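Local coordinates for putative oxidoreductase (Magnetospirillum magnetotacticum, PDB 3C1A), which probably acts as an NAD(P)-dependent oxidoreductase of the Gfo/Idh/MocA family, pairing a dinucleotide-binding Rossmann domain with a C-terminal sheet domain, at residues A[76-79]-A[80-83]. Residues are numbered along the deposited sequence; the frame is centred on the assembly and turned at random.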
loop_
_atom_site.group_PDB
_atom_site.type_symbol
_atom_site.label_atom_id
_atom_site.label_comp_id
_atom_site.label_asym_id
_atom_site.label_seq_id
_atom_site.Cartn_x
_atom_site.Cartn_y
_atom_site.Cartn_z
ATOM N N ALA A 76 -11.045 3.755 4.049
ATOM C CA ALA A 76 -10.235 2.942 4.945
ATOM C C ALA A 76 -11.134 1.939 5.703
ATOM O O ALA A 76 -11.223 1.953 6.916
ATOM C CB ALA A 76 -9.472 3.853 5.875
ATOM N N THR A 77 -11.832 1.095 4.944
ATOM C CA THR A 77 -12.754 0.091 5.466
ATOM C C THR A 77 -12.150 -1.324 5.208
ATOM O O THR A 77 -11.140 -1.446 4.521
ATOM C CB THR A 77 -14.170 0.225 4.792
ATOM O OG1 THR A 77 -14.071 0.051 3.374
ATOM C CG2 THR A 77 -14.830 1.588 5.084
ATOM N N PRO A 78 -12.768 -2.403 5.753
ATOM C CA PRO A 78 -12.238 -3.723 5.418
ATOM C C PRO A 78 -12.285 -3.887 3.902
ATOM O O PRO A 78 -13.192 -3.344 3.261
ATOM C CB PRO A 78 -13.212 -4.680 6.124
ATOM C CG PRO A 78 -13.712 -3.865 7.294
ATOM C CD PRO A 78 -13.908 -2.501 6.675
ATOM N N PRO A 79 -11.324 -4.611 3.318
ATOM C CA PRO A 79 -11.200 -4.625 1.857
ATOM C C PRO A 79 -12.366 -5.214 1.110
ATOM O O PRO A 79 -12.616 -4.779 0.011
ATOM C CB PRO A 79 -9.941 -5.461 1.596
ATOM C CG PRO A 79 -9.433 -5.896 2.905
ATOM C CD PRO A 79 -10.320 -5.453 3.983
ATOM N N ALA A 80 -13.073 -6.184 1.697
ATOM C CA ALA A 80 -14.283 -6.745 1.093
ATOM C C ALA A 80 -15.353 -5.666 0.832
ATOM O O ALA A 80 -16.177 -5.846 0.002
ATOM C CB ALA A 80 -14.876 -7.855 1.964
ATOM N N THR A 81 -15.275 -4.524 1.514
ATOM C CA THR A 81 -16.238 -3.443 1.291
ATOM C C THR A 81 -15.741 -2.314 0.353
ATOM O O THR A 81 -16.489 -1.350 0.064
ATOM C CB THR A 81 -16.673 -2.823 2.607
ATOM O OG1 THR A 81 -15.572 -2.117 3.216
ATOM C CG2 THR A 81 -17.228 -3.889 3.541
ATOM N N HIS A 82 -14.488 -2.420 -0.106
ATOM C CA HIS A 82 -13.904 -1.365 -0.940
ATOM C C HIS A 82 -14.661 -1.117 -2.238
ATOM O O HIS A 82 -14.889 0.034 -2.588
ATOM C CB HIS A 82 -12.440 -1.618 -1.284
ATOM C CG HIS A 82 -11.489 -1.484 -0.142
ATOM N ND1 HIS A 82 -10.156 -1.824 -0.266
ATOM C CD2 HIS A 82 -11.653 -1.053 1.133
ATOM C CE1 HIS A 82 -9.544 -1.586 0.882
ATOM N NE2 HIS A 82 -10.436 -1.149 1.755
ATOM N N ALA A 83 -15.019 -2.169 -2.972
ATOM C CA ALA A 83 -15.596 -1.996 -4.286
ATOM C C ALA A 83 -16.951 -1.241 -4.192
ATOM O O ALA A 83 -17.212 -0.324 -4.959
ATOM C CB ALA A 83 -15.767 -3.366 -4.964
HETATM O O HOH W 1 -8.789 -1.190 3.933
HETATM O O HOH W 2 -14.048 -4.708 -2.201
#
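Thr-77 and Thr-81 open a chain of hydroxyls: OG1 of Thr-77 donates to OG1 of Thr-81 at 2.6 Å, and OG1 of Thr-81 in turn donates to Pro-78 O, 2.7 Å away and in the carbonyl plane. Both OG1 atoms sit between backbone N and carbonyl carbon (chi1 60° and 68°), which turns them to face each other. Pro-78 O takes a second bond, from Thr-81 N, arriving well above that plane, so two donors of a single residue grip it. His-82 NE2 donates to Thr-77 O at 2.9 Å; the bond is bent (134°), with the oxygen off the ring plane and NE2 above the carbonyl plane. The ATPPATH sequence illustrates how a Rossmann fold of the Gfo/Idh/MocA family turns from strand 72-76 into helix 82-91, here through a short 3-10 turn in which His-82 N bonds Pro-79 O. In such enzymes this loop generally borders the dinucleotide site. Pro-79 CA lies 3.5 Å from the His-82 ring centroid, almost on the normal, a CH-pi contact over one face. At the ring's other nitrogen, ND1 is hydrogen-bonded to Leu-102 O; with the bond from NE2 this fixes the ring's rotation, while the buried Pro-79 ring packs against Trp-21, Leu-104 and Val-166.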